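NADP-dependent 2-hydroxyacid dehydrogenase (Rhizobium etli, PDB 4XCV) probably catalyses the NADPH-dependent reduction of 2-oxoacids to 2-hydroxyacids, being a member of the D-isomer-specific 2-hydroxyacid dehydrogenase family, and is captured here with NADPH bound. Local coordinates at residues V108-M113 with N277-P282; M113-Q118 with P136-V141; L67-S72 with A302-G307. One frame throughout, in Å; residues are numbered along the deposited sequence. Where two conformers were deposited one is given.

Contact 1: V108-M113 with N277-P282; sequences VMQCLM and NVFITP
Phe279 is met by two side chains of the helix, Met113 over one ring face and Gln110 at an oblique angle. The methyl CE of Met113 stands 4.3 Å from the centroid of the Phe279 ring and 24° off its normal, a CH-pi contact displaced from the centre. Its nearest ring atom is CD2, with Met113 CE and Phe279 CD2 3.9 Å apart. A bend at chi3 (-54°) brings the methyl over the ring, while SD stays oblique at 4.8 Å from the Phe279 centroid, making this a Met-aromatic contact as well. Gln110 OE1 comes to 3.6 Å from Phe279 CB, its amide plane turned 64° from the ring. That oxygen is hydrogen-bonded to Ser257 OG, so its touch on the phenylalanine is packing alone. Helix 100-116 thereby packs against strand 278-280, an edge strand, within this chain, of the seven-stranded parallel sheet in the NAD-binding domain. Beyond that strand, Gln125 of the second subunit bonds to the backbone of Val278 and Ile280, and the two copies of Met113 touch. The chemistry implies an interface held by sulfur, methyl and aromatic packing, in which the buried amide oxygen of Gln110 is satisfied by Ser257.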
ATOM      1  N   VAL A 108       0.381  -5.244   2.459  1.00  8.15           N
ATOM      2  CA  VAL A 108      -0.489  -4.420   1.619  1.00  8.18           C
ATOM      3  C   VAL A 108       0.338  -3.716   0.541  1.00  8.04           C
ATOM      4  O   VAL A 108      -0.066  -3.660  -0.628  1.00  8.37           O
ATOM      5  CB  VAL A 108      -1.286  -3.419   2.465  1.00  8.58           C
ATOM      6  CG1 VAL A 108      -1.928  -2.334   1.613  1.00  9.03           C
ATOM      7  CG2 VAL A 108      -2.302  -4.175   3.294  1.00  9.07           C
ATOM      8  N   MET A 109       1.524  -3.181   0.902  1.00  8.09           N
ATOM      9  CA  MET A 109       2.363  -2.517  -0.091  1.00  8.43           C
ATOM     10  C   MET A 109       2.755  -3.469  -1.195  1.00  8.41           C
ATOM     11  O   MET A 109       2.673  -3.100  -2.362  1.00  8.79           O
ATOM     12  CB  MET A 109       3.626  -1.957   0.590  1.00  9.23           C
ATOM     13  CG  MET A 109       4.471  -1.095  -0.335  1.00 10.52           C
ATOM     14  SD  MET A 109       5.943  -0.489   0.512  1.00 12.45           S
ATOM     15  CE  MET A 109       6.801  -2.003   0.712  1.00 14.54           C
ATOM     16  N   GLN A 110       3.161  -4.686  -0.852  1.00  8.16           N
ATOM     17  CA  GLN A 110       3.560  -5.633  -1.879  1.00  8.45           C
ATOM     18  C   GLN A 110       2.405  -6.006  -2.762  1.00  8.58           C
ATOM     19  O   GLN A 110       2.518  -6.064  -3.982  1.00  8.26           O
ATOM     20  CB  GLN A 110       4.165  -6.892  -1.269  1.00  9.22           C
ATOM     21  CG  GLN A 110       5.454  -6.620  -0.472  1.00 10.15           C
ATOM     22  CD  GLN A 110       6.627  -6.145  -1.287  1.00 11.23           C
ATOM     23  OE1 GLN A 110       6.733  -6.296  -2.477  1.00 10.91           O
ATOM     24  NE2 GLN A 110       7.554  -5.432  -0.578  1.00 14.03           N
ATOM     25  N   CYS A 111       1.241  -6.264  -2.182  1.00  8.18           N
ATOM     26  CA  CYS A 111       0.064  -6.575  -3.008  1.00  8.86           C
ATOM     27  C   CYS A 111      -0.309  -5.438  -3.922  1.00  8.62           C
ATOM     28  O   CYS A 111      -0.646  -5.676  -5.089  1.00  9.24           O
ATOM     29  CB  CYS A 111      -1.141  -6.961  -2.118  1.00  8.90           C
ATOM     30  SG  CYS A 111      -0.963  -8.566  -1.288  1.00  9.85           S
ATOM     31  N   LEU A 112      -0.238  -4.206  -3.419  1.00  8.57           N
ATOM     32  CA  LEU A 112      -0.512  -3.049  -4.276  1.00  8.62           C
ATOM     33  C   LEU A 112       0.530  -2.883  -5.382  1.00  8.94           C
ATOM     34  O   LEU A 112       0.172  -2.582  -6.533  1.00  9.07           O
ATOM     35  CB  LEU A 112      -0.667  -1.769  -3.451  1.00  8.79           C
ATOM     36  CG  LEU A 112      -1.860  -1.689  -2.531  1.00  9.00           C
ATOM     37  CD1 LEU A 112      -1.737  -0.488  -1.590  1.00  9.33           C
ATOM     38  CD2 LEU A 112      -3.161  -1.574  -3.321  1.00  9.68           C
ATOM     39  N   MET A 113       1.805  -3.106  -5.074  1.00  8.57           N
ATOM     40  CA  MET A 113       2.833  -2.953  -6.099  1.00  9.24           C
ATOM     41  C   MET A 113       2.637  -3.972  -7.214  1.00  9.50           C
ATOM     42  O   MET A 113       2.883  -3.677  -8.393  1.00 10.59           O
ATOM     43  CB  MET A 113       4.246  -3.034  -5.490  1.00  9.50           C
ATOM     44  CG  MET A 113       4.601  -1.797  -4.695  1.00 10.19           C
ATOM     45  SD  MET A 113       6.311  -1.668  -4.172  1.00 11.30           S
ATOM     46  CE  MET A 113       6.520  -3.229  -3.324  1.00 11.31           C
ATOM     47  N   ASN A 277       9.984  -8.524 -12.087  1.00 14.16           N
ATOM     48  CA  ASN A 277       8.746  -8.575 -11.274  0.50 13.71           C
ATOM     49  C   ASN A 277       8.947  -9.258  -9.913  1.00 12.27           C
ATOM     50  O   ASN A 277       7.976  -9.764  -9.343  1.00 12.28           O
ATOM     51  CB  ASN A 277       7.582  -9.298 -12.006  0.50 15.05           C
ATOM     52  CG  ASN A 277       7.187  -8.639 -13.303  0.50 16.75           C
ATOM     53  OD1 ASN A 277       7.149  -9.259 -14.364  0.50 18.72           O
ATOM     54  ND2 ASN A 277       6.848  -7.394 -13.207  0.50 17.23           N
ATOM     55  N   VAL A 278      10.173  -9.296  -9.422  1.00 11.83           N
ATOM     56  CA  VAL A 278      10.469  -9.867  -8.115  1.00 11.36           C
ATOM     57  C   VAL A 278      10.998  -8.757  -7.233  1.00 10.75           C
ATOM     58  O   VAL A 278      11.924  -8.036  -7.621  1.00 11.71           O
ATOM     59  CB  VAL A 278      11.449 -11.020  -8.205  1.00 12.45           C
ATOM     60  CG1 VAL A 278      11.875 -11.446  -6.814  1.00 12.64           C
ATOM     61  CG2 VAL A 278      10.785 -12.161  -8.946  1.00 13.46           C
ATOM     62  N   PHE A 279      10.400  -8.590  -6.052  1.00 10.28           N
ATOM     63  CA  PHE A 279      10.773  -7.616  -5.052  1.00 10.25           C
ATOM     64  C   PHE A 279      11.357  -8.349  -3.875  1.00  9.77           C
ATOM     65  O   PHE A 279      10.772  -9.292  -3.350  1.00 10.61           O
ATOM     66  CB  PHE A 279       9.539  -6.815  -4.590  1.00 10.91           C
ATOM     67  CG  PHE A 279       8.893  -6.012  -5.663  1.00 12.54           C
ATOM     68  CD1 PHE A 279       7.958  -6.582  -6.479  1.00 14.77           C
ATOM     69  CD2 PHE A 279       9.178  -4.672  -5.841  1.00 14.60           C
ATOM     70  CE1 PHE A 279       7.352  -5.837  -7.475  1.00 16.16           C
ATOM     71  CE2 PHE A 279       8.538  -3.906  -6.823  1.00 16.41           C
ATOM     72  CZ  PHE A 279       7.624  -4.501  -7.636  1.00 16.07           C
ATOM     73  N   ILE A 280      12.559  -7.902  -3.473  1.00  9.96           N
ATOM     74  CA  ILE A 280      13.280  -8.513  -2.339  1.00 10.09           C
ATOM     75  C   ILE A 280      13.403  -7.485  -1.256  1.00  9.91           C
ATOM     76  O   ILE A 280      13.842  -6.368  -1.479  1.00 10.61           O
ATOM     77  CB  ILE A 280      14.677  -8.936  -2.743  0.50 10.92           C
ATOM     78  CG1 ILE A 280      14.564 -10.224  -3.528  0.50 11.28           C
ATOM     79  CG2 ILE A 280      15.583  -9.117  -1.528  0.50 11.50           C
ATOM     80  CD1 ILE A 280      15.866 -10.605  -4.166  0.50 12.56           C
ATOM     81  N   THR A 281      13.030  -7.870  -0.040  1.00  9.71           N
ATOM     82  CA  THR A 281      13.410  -7.108   1.144  1.00 10.07           C
ATOM     83  C   THR A 281      14.230  -8.036   2.021  1.00  9.99           C
ATOM     84  O   THR A 281      13.991  -9.264   2.108  1.00 10.14           O
ATOM     85  CB  THR A 281      12.229  -6.455   1.902  1.00 10.54           C
ATOM     86  OG1 THR A 281      11.259  -7.454   2.209  1.00 10.88           O
ATOM     87  CG2 THR A 281      11.590  -5.386   1.126  1.00 11.06           C
ATOM     88  N   PRO A 282      15.252  -7.493   2.711  1.00 10.07           N
ATOM     89  CA  PRO A 282      16.260  -8.340   3.371  1.00 10.96           C
ATOM     90  C   PRO A 282      15.819  -8.693   4.798  1.00 11.21           C
ATOM     91  O   PRO A 282      16.482  -8.366   5.770  1.00 12.30           O
ATOM     92  CB  PRO A 282      17.516  -7.435   3.369  1.00 11.86           C
ATOM     93  CG  PRO A 282      16.896  -6.052   3.526  1.00 11.48           C
ATOM     94  CD  PRO A 282      15.687  -6.079   2.647  1.00 10.32           C
TER

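Contact 2: M113-Q118 with P136-V141; sequences MHLRGQ and PEAAEV
Leu115 meets the segment 136-141 through its two methyls, and Pro136 is the first residue they reach. CD1 of Leu115 approaches the carbonyl oxygen of Pro136 at 3.3 Å, a close packing contact between a methyl and a backbone oxygen, and lies 4.0 Å from Pro136 CG. Glu137 follows with its CB directed away from the helix, and only its carbonyl oxygen makes a marginal touch. That same oxygen accepts the amide of Glu140, and Ala138 O accepts that of Val141, so residues 138-140 coil into a short 3-10 segment. Ala138 presents its backbone and methyl to the other branch: Leu115 CD2 is 3.8 Å from Ala138 CA and 3.9 Å from Ala138 CB. After the turn, Val141 reaches back to CD1, its CG2 standing 3.6 Å from Leu115 CD1 as the two side chains lie alongside, running antiparallel. The fork is aimed by the leucine torsions: CG is anti to the backbone N (chi1 -180°), and chi2 of 72° gives CD1 to Pro136 and Val141 and CD2 to Ala138. With an alanine here both methyls are gone, and a gap would probably open between Pro136, Ala138 and Val141. Phe164 also packs on Leu115 and Ala138, and Glu105 of the second subunit touches Leu115, bonds the amide of Ala138 and forms a salt bridge with Arg116. The contact thus joins the last turn of helix 100-116, just before Gly117 (phi 80°) breaks it ahead of helix 118-126, to the loop leading into strand 142-146, where Val141, just ahead of the strand, bonds through its backbone with Asn165 at the start of strand 165-169.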
ATOM      1  N   MET A 113       1.805  -3.106  -5.074  1.00  8.57           N
ATOM      2  CA  MET A 113       2.833  -2.953  -6.099  1.00  9.24           C
ATOM      3  C   MET A 113       2.637  -3.972  -7.214  1.00  9.50           C
ATOM      4  O   MET A 113       2.883  -3.677  -8.393  1.00 10.59           O
ATOM      5  CB  MET A 113       4.246  -3.034  -5.490  1.00  9.50           C
ATOM      6  CG  MET A 113       4.601  -1.797  -4.695  1.00 10.19           C
ATOM      7  SD  MET A 113       6.311  -1.668  -4.172  1.00 11.30           S
ATOM      8  CE  MET A 113       6.520  -3.229  -3.324  1.00 11.31           C
ATOM      9  N   HIS A 114       2.202  -5.166  -6.890  1.00  9.00           N
ATOM     10  CA  HIS A 114       1.883  -6.160  -7.922  1.00  9.69           C
ATOM     11  C   HIS A 114       0.594  -5.811  -8.648  1.00  9.88           C
ATOM     12  O   HIS A 114       0.542  -5.913  -9.894  1.00 11.56           O
ATOM     13  CB  HIS A 114       1.813  -7.552  -7.330  1.00 10.05           C
ATOM     14  CG  HIS A 114       3.167  -8.097  -7.068  1.00 10.02           C
ATOM     15  ND1 HIS A 114       4.005  -8.503  -8.083  1.00 10.62           N
ATOM     16  CD2 HIS A 114       3.852  -8.218  -5.919  1.00  9.68           C
ATOM     17  CE1 HIS A 114       5.150  -8.894  -7.539  1.00 10.89           C
ATOM     18  NE2 HIS A 114       5.079  -8.739  -6.234  1.00 10.40           N
ATOM     19  N   LEU A 115      -0.415  -5.353  -7.941  1.00  9.34           N
ATOM     20  CA  LEU A 115      -1.666  -4.966  -8.578  1.00  9.76           C
ATOM     21  C   LEU A 115      -1.440  -3.842  -9.583  1.00 10.05           C
ATOM     22  O   LEU A 115      -2.011  -3.874 -10.701  1.00 10.76           O
ATOM     23  CB  LEU A 115      -2.659  -4.474  -7.517  1.00  9.90           C
ATOM     24  CG  LEU A 115      -4.022  -4.043  -8.035  1.00 10.87           C
ATOM     25  CD1 LEU A 115      -4.880  -5.190  -8.497  1.00 11.83           C
ATOM     26  CD2 LEU A 115      -4.766  -3.234  -6.974  1.00 11.40           C
ATOM     27  N   ARG A 116      -0.616  -2.856  -9.204  1.00  9.85           N
ATOM     28  CA  ARG A 116      -0.519  -1.612  -9.936  1.00 10.34           C
ATOM     29  C   ARG A 116       0.601  -1.599 -10.959  1.00 11.02           C
ATOM     30  O   ARG A 116       0.637  -0.664 -11.784  1.00 14.80           O
ATOM     31  CB  ARG A 116      -0.431  -0.432  -8.961  1.00 10.25           C
ATOM     32  CG  ARG A 116      -1.661  -0.331  -8.074  1.00 10.46           C
ATOM     33  CD  ARG A 116      -2.958  -0.230  -8.852  1.00 10.76           C
ATOM     34  NE  ARG A 116      -2.972   0.977  -9.677  1.00 10.98           N
ATOM     35  CZ  ARG A 116      -3.629   2.105  -9.460  1.00 11.17           C
ATOM     36  NH1 ARG A 116      -4.595   2.185  -8.568  1.00 11.07           N
ATOM     37  NH2 ARG A 116      -3.368   3.150 -10.199  1.00 11.89           N
ATOM     38  N   GLY A 117       1.463  -2.595 -10.975  1.00 10.52           N
ATOM     39  CA  GLY A 117       2.539  -2.630 -11.914  1.00 10.99           C
ATOM     40  C   GLY A 117       3.725  -1.785 -11.577  1.00 10.95           C
ATOM     41  O   GLY A 117       4.344  -1.173 -12.460  1.00 11.62           O
ATOM     42  N   GLN A 118       4.119  -1.761 -10.307  1.00 10.89           N
ATOM     43  CA  GLN A 118       5.277  -1.006  -9.920  1.00 11.19           C
ATOM     44  C   GLN A 118       6.534  -1.412 -10.660  1.00 11.56           C
ATOM     45  O   GLN A 118       7.355  -0.564 -10.964  1.00 11.44           O
ATOM     46  CB  GLN A 118       5.471  -1.133  -8.431  1.00 11.38           C
ATOM     47  CG  GLN A 118       6.630  -0.335  -7.845  1.00 12.52           C
ATOM     48  CD  GLN A 118       6.491   1.122  -8.034  1.00 14.57           C
ATOM     49  OE1 GLN A 118       5.369   1.615  -8.098  1.00 17.00           O
ATOM     50  NE2 GLN A 118       7.601   1.803  -8.072  1.00 17.51           N
ATOM     51  N   PRO A 136      -6.093  -3.758 -13.033  1.00 15.42           N
ATOM     52  CA  PRO A 136      -7.444  -3.969 -12.571  1.00 15.66           C
ATOM     53  C   PRO A 136      -7.652  -3.370 -11.177  1.00 14.55           C
ATOM     54  O   PRO A 136      -6.681  -3.214 -10.435  1.00 13.55           O
ATOM     55  CB  PRO A 136      -7.541  -5.497 -12.456  1.00 16.26           C
ATOM     56  CG  PRO A 136      -6.174  -5.971 -12.233  1.00 15.95           C
ATOM     57  CD  PRO A 136      -5.235  -4.929 -12.826  1.00 15.43           C
ATOM     58  N   GLU A 137      -8.881  -3.015 -10.836  1.00 14.39           N
ATOM     59  CA  GLU A 137      -9.117  -2.601  -9.429  1.00 14.37           C
ATOM     60  C   GLU A 137      -8.923  -3.815  -8.502  1.00 12.94           C
ATOM     61  O   GLU A 137      -9.003  -4.991  -8.922  1.00 13.12           O
ATOM     62  CB  GLU A 137     -10.476  -1.957  -9.219  1.00 16.83           C
ATOM     63  CG  GLU A 137     -11.674  -2.836  -9.286  1.00 18.67           C
ATOM     64  CD  GLU A 137     -12.907  -1.984  -8.930  1.00 20.84           C
ATOM     65  OE1 GLU A 137     -13.131  -1.642  -7.756  1.00 20.88           O
ATOM     66  OE2 GLU A 137     -13.686  -1.619  -9.857  1.00 25.62           O
ATOM     67  N   ALA A 138      -8.582  -3.527  -7.249  1.00 11.55           N
ATOM     68  CA  ALA A 138      -8.297  -4.540  -6.280  1.00 11.35           C
ATOM     69  C   ALA A 138      -9.411  -5.567  -6.165  1.00 11.52           C
ATOM     70  O   ALA A 138      -9.114  -6.731  -5.978  1.00 11.12           O
ATOM     71  CB  ALA A 138      -8.021  -3.916  -4.932  1.00 10.71           C
ATOM     72  N   ALA A 139     -10.662  -5.115  -6.282  1.00 12.26           N
ATOM     73  CA  ALA A 139     -11.793  -6.056  -6.144  1.00 12.86           C
ATOM     74  C   ALA A 139     -11.814  -7.175  -7.171  1.00 13.76           C
ATOM     75  O   ALA A 139     -12.449  -8.212  -6.954  1.00 14.63           O
ATOM     76  CB  ALA A 139     -13.101  -5.299  -6.154  1.00 13.65           C
ATOM     77  N   GLU A 140     -11.114  -6.994  -8.274  1.00 13.84           N
ATOM     78  CA  GLU A 140     -11.046  -8.020  -9.304  0.50 15.12           C
ATOM     79  C   GLU A 140     -10.003  -9.085  -9.025  1.00 14.10           C
ATOM     80  O   GLU A 140      -9.902 -10.058  -9.757  1.00 15.67           O
ATOM     81  CB  GLU A 140     -10.782  -7.380 -10.683  0.50 16.76           C
ATOM     82  CG  GLU A 140     -11.943  -6.536 -11.190  0.50 18.78           C
ATOM     83  CD  GLU A 140     -13.232  -7.306 -11.279  0.50 21.09           C
ATOM     84  OE1 GLU A 140     -13.199  -8.458 -11.753  0.50 22.86           O
ATOM     85  OE2 GLU A 140     -14.292  -6.783 -10.851  0.50 25.38           O
ATOM     86  N   VAL A 141      -9.203  -8.917  -7.972  1.00 12.54           N
ATOM     87  CA  VAL A 141      -8.063  -9.763  -7.683  1.00 12.32           C
ATOM     88  C   VAL A 141      -8.276 -10.432  -6.330  1.00 11.56           C
ATOM     89  O   VAL A 141      -8.677  -9.773  -5.342  1.00 11.80           O
ATOM     90  CB  VAL A 141      -6.777  -8.917  -7.676  1.00 12.05           C
ATOM     91  CG1 VAL A 141      -5.593  -9.739  -7.182  1.00 12.19           C
ATOM     92  CG2 VAL A 141      -6.544  -8.351  -9.058  1.00 13.03           C
TER

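Contact 3: L67-S72 with A302-G307; sequences LKVIFS and ARFERG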
ATOM      1  N   LEU A  67      13.794 -24.403  35.719  1.00 17.37           N
ATOM      2  CA  LEU A  67      13.047 -23.412  34.927  1.00 16.72           C
ATOM      3  C   LEU A  67      11.547 -23.681  34.997  1.00 17.03           C
ATOM      4  O   LEU A  67      11.091 -24.823  34.944  1.00 18.93           O
ATOM      5  CB  LEU A  67      13.481 -23.410  33.444  1.00 16.90           C
ATOM      6  CG  LEU A  67      14.908 -22.988  33.180  1.00 16.93           C
ATOM      7  CD1 LEU A  67      15.247 -23.239  31.713  1.00 17.77           C
ATOM      8  CD2 LEU A  67      15.144 -21.535  33.584  1.00 16.19           C
ATOM      9  N   LYS A  68      10.790 -22.583  35.084  1.00 16.10           N
ATOM     10  CA  LYS A  68       9.323 -22.576  35.020  1.00 16.89           C
ATOM     11  C   LYS A  68       8.787 -22.190  33.641  1.00 16.03           C
ATOM     12  O   LYS A  68       7.707 -22.663  33.278  1.00 16.39           O
ATOM     13  CB  LYS A  68       8.778 -21.622  36.078  1.00 17.50           C
ATOM     14  CG  LYS A  68       9.205 -21.995  37.490  1.00 19.63           C
ATOM     15  CD  LYS A  68       8.505 -21.101  38.485  1.00 21.23           C
ATOM     16  CE  LYS A  68       8.673 -21.539  39.926  0.50 22.76           C
ATOM     17  NZ  LYS A  68       9.952 -21.040  40.459  0.50 21.82           N
ATOM     18  N   VAL A  69       9.464 -21.285  32.924  1.00 14.59           N
ATOM     19  CA  VAL A  69       8.976 -20.789  31.645  1.00 14.60           C
ATOM     20  C   VAL A  69      10.181 -20.542  30.765  1.00 14.15           C
ATOM     21  O   VAL A  69      11.193 -19.990  31.220  1.00 14.69           O
ATOM     22  CB  VAL A  69       8.161 -19.468  31.755  1.00 14.12           C
ATOM     23  CG1 VAL A  69       7.530 -19.161  30.391  1.00 14.18           C
ATOM     24  CG2 VAL A  69       7.105 -19.554  32.859  1.00 15.01           C
ATOM     25  N   ILE A  70      10.050 -20.919  29.496  1.00 14.52           N
ATOM     26  CA  ILE A  70      10.983 -20.524  28.454  1.00 14.29           C
ATOM     27  C   ILE A  70      10.341 -19.467  27.542  1.00 13.50           C
ATOM     28  O   ILE A  70       9.205 -19.664  27.075  1.00 14.14           O
ATOM     29  CB  ILE A  70      11.422 -21.743  27.598  1.00 16.32           C
ATOM     30  CG1 ILE A  70      12.280 -22.682  28.442  1.00 18.36           C
ATOM     31  CG2 ILE A  70      12.137 -21.333  26.324  1.00 16.51           C
ATOM     32  CD1 ILE A  70      12.355 -24.066  27.880  1.00 20.62           C
ATOM     33  N   PHE A  71      11.086 -18.396  27.282  1.00 12.87           N
ATOM     34  CA  PHE A  71      10.686 -17.365  26.362  1.00 12.88           C
ATOM     35  C   PHE A  71      11.542 -17.430  25.137  1.00 13.72           C
ATOM     36  O   PHE A  71      12.772 -17.365  25.208  1.00 13.86           O
ATOM     37  CB  PHE A  71      10.778 -15.984  27.009  1.00 12.14           C
ATOM     38  CG  PHE A  71       9.849 -15.803  28.171  1.00 12.07           C
ATOM     39  CD1 PHE A  71       8.557 -15.379  27.930  1.00 12.10           C
ATOM     40  CD2 PHE A  71      10.224 -16.082  29.466  1.00 12.07           C
ATOM     41  CE1 PHE A  71       7.659 -15.211  28.967  1.00 12.48           C
ATOM     42  CE2 PHE A  71       9.339 -15.903  30.525  1.00 12.23           C
ATOM     43  CZ  PHE A  71       8.053 -15.454  30.269  1.00 12.47           C
ATOM     44  N   SER A  72      10.906 -17.594  23.978  1.00 14.66           N
ATOM     45  CA  SER A  72      11.629 -17.467  22.723  1.00 16.39           C
ATOM     46  C   SER A  72      12.086 -16.038  22.504  1.00 16.89           C
ATOM     47  O   SER A  72      11.360 -15.083  22.762  1.00 16.57           O
ATOM     48  CB  SER A  72      10.724 -17.900  21.556  1.00 17.34           C
ATOM     49  OG  SER A  72      11.495 -17.831  20.366  1.00 19.15           O
ATOM     50  N   ALA A 302       5.068 -10.714  34.716  1.00 11.24           N
ATOM     51  CA  ALA A 302       4.132 -10.055  35.650  1.00 11.78           C
ATOM     52  C   ALA A 302       2.815 -10.826  35.689  1.00 12.12           C
ATOM     53  O   ALA A 302       2.284 -11.066  36.770  1.00 13.43           O
ATOM     54  CB  ALA A 302       3.900  -8.612  35.252  1.00 12.15           C
ATOM     55  N   ARG A 303       2.294 -11.211  34.529  1.00 11.90           N
ATOM     56  CA  ARG A 303       1.050 -11.998  34.509  1.00 12.20           C
ATOM     57  C   ARG A 303       1.246 -13.289  35.271  1.00 12.62           C
ATOM     58  O   ARG A 303       0.426 -13.657  36.114  1.00 13.09           O
ATOM     59  CB  ARG A 303       0.667 -12.347  33.091  1.00 11.94           C
ATOM     60  CG  ARG A 303       0.150 -11.179  32.298  1.00 12.31           C
ATOM     61  CD  ARG A 303      -0.123 -11.571  30.859  1.00 12.13           C
ATOM     62  NE  ARG A 303      -1.146 -12.606  30.786  1.00 12.23           N
ATOM     63  CZ  ARG A 303      -2.440 -12.372  30.762  1.00 13.25           C
ATOM     64  NH1 ARG A 303      -2.941 -11.130  30.792  1.00 14.26           N
ATOM     65  NH2 ARG A 303      -3.303 -13.410  30.793  1.00 13.68           N
ATOM     66  N   PHE A 304       2.339 -13.980  34.976  1.00 12.35           N
ATOM     67  CA  PHE A 304       2.620 -15.286  35.620  1.00 13.38           C
ATOM     68  C   PHE A 304       2.693 -15.163  37.152  1.00 13.94           C
ATOM     69  O   PHE A 304       2.134 -15.990  37.889  1.00 14.38           O
ATOM     70  CB  PHE A 304       3.924 -15.856  35.081  1.00 14.11           C
ATOM     71  CG  PHE A 304       4.195 -17.292  35.459  1.00 15.32           C
ATOM     72  CD1 PHE A 304       3.534 -18.341  34.849  1.00 16.49           C
ATOM     73  CD2 PHE A 304       5.176 -17.589  36.357  1.00 16.51           C
ATOM     74  CE1 PHE A 304       3.828 -19.652  35.178  1.00 17.48           C
ATOM     75  CE2 PHE A 304       5.495 -18.912  36.668  1.00 17.84           C
ATOM     76  CZ  PHE A 304       4.828 -19.929  36.075  1.00 17.81           C
ATOM     77  N   GLU A 305       3.313 -14.090  37.623  1.00 14.18           N
ATOM     78  CA  GLU A 305       3.504 -13.832  39.065  1.00 15.16           C
ATOM     79  C   GLU A 305       2.230 -13.322  39.763  1.00 16.29           C
ATOM     80  O   GLU A 305       2.120 -13.393  41.005  1.00 17.20           O
ATOM     81  CB  GLU A 305       4.711 -12.934  39.284  1.00 15.15           C
ATOM     82  CG  GLU A 305       5.988 -13.702  38.888  1.00 15.12           C
ATOM     83  CD  GLU A 305       7.291 -12.970  39.082  1.00 14.80           C
ATOM     84  OE1 GLU A 305       7.292 -11.749  39.357  1.00 15.88           O
ATOM     85  OE2 GLU A 305       8.316 -13.659  38.865  1.00 15.51           O
ATOM     86  N   ARG A 306       1.237 -12.846  38.981  1.00 16.04           N
ATOM     87  CA  ARG A 306      -0.129 -12.573  39.526  1.00 17.25           C
ATOM     88  C   ARG A 306      -1.009 -13.828  39.432  1.00 17.65           C
ATOM     89  O   ARG A 306      -2.188 -13.800  39.839  1.00 18.79           O
ATOM     90  CB  ARG A 306      -0.775 -11.344  38.798  1.00 18.11           C
ATOM     91  CG  ARG A 306      -0.139  -9.976  39.065  1.00 18.90           C
ATOM     92  CD  ARG A 306      -1.028  -8.747  38.695  1.00 19.76           C
ATOM     93  NE  ARG A 306      -1.430  -8.904  37.339  1.00 19.61           N
ATOM     94  CZ  ARG A 306      -0.754  -8.441  36.296  1.00 18.47           C
ATOM     95  NH1 ARG A 306       0.208  -7.521  36.433  1.00 17.25           N
ATOM     96  NH2 ARG A 306      -1.131  -8.844  35.090  1.00 19.26           N
ATOM     97  N   GLY A 307      -0.493 -14.948  38.918  1.00 16.69           N
ATOM     98  CA  GLY A 307      -1.261 -16.191  38.770  1.00 17.25           C
ATOM     99  C   GLY A 307      -2.133 -16.279  37.539  1.00 17.19           C
ATOM    100  O   GLY A 307      -2.965 -17.227  37.418  1.00 18.29           O
TER
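Val69 and Phe304 mark the closest backbone approach, their CA atoms 9.3 Å apart, a separation bridged by side chains. Val69 opens strand 69-72 with extended angles, whereas Phe304 lies in the last turn of helix 292-305. The final helical bond runs from Arg306 N to Ala302 O at 3.0 Å. The helix then finishes in a Schellman motif: Gly307 takes positive phi (83°), and its amide N bonds to Phe304 O at 3.0 Å. At these angles a CB on residue 307 would collide with the preceding carbonyl oxygen, so a side chain is disfavoured at this position and glycine fits it.

Strand 69-72 lies between strands 50-54 and 91-92 in a five-stranded parallel sheet of order 2-1-3-4-5, as in the flavodoxin-like catalytic domain of D-2-hydroxyacid dehydrogenases. The helix comes late in the chain, after the strands of the coenzyme domain, and so returns the C-terminal region to this first sheet. Phe304 extends from it with CG anti to the backbone N (chi1 -169°), which sends the ring to meet Val69 from the opposite direction. Val69 CG2 sits over the centre of that ring, 4.0 Å from the Phe304 centroid and 13° off the normal, a CH-pi contact of nearly vertical approach. The other methyl of Val69, CG1, lies 3.6 Å above the plane of the Phe71 ring, so each branch of the valine faces a different phenylalanine. Phe71 in turn packs on Val297, Gln300 and Ile301, one or two turns back along the helix. A lesser touch, in the conformer described, brings Lys68 CD edge-on to the Phe304 ring, 4.1 Å from Phe304 CE2. The ammonium group of Lys68 leads away to a salt bridge with Glu49.

Overall arrangement
Contacts 1 and 2 share helix 100-116, overlapping at Met113, which touches only in contact 1; one meets an edge strand of the coenzyme-domain sheet, the other the loop before strand 142-146. Their centres are 12 Å apart, His114 touches Phe279 between them, and both adjoin the second subunit. Contact 3 lies across the chain's centre, about 38 and 45 Å from them centre to centre, where helix 292-305 packs on the other sheet without the second subunit. Contacts 1 and 2 are buried, contact 3 only partly. Chemistry follows place: sulfur, ring and amide in contact 1, leucine methyls against backbone and small apolar side chains in contact 2, a valine methyl over a ring bordered by an exposed lysine in contact 3.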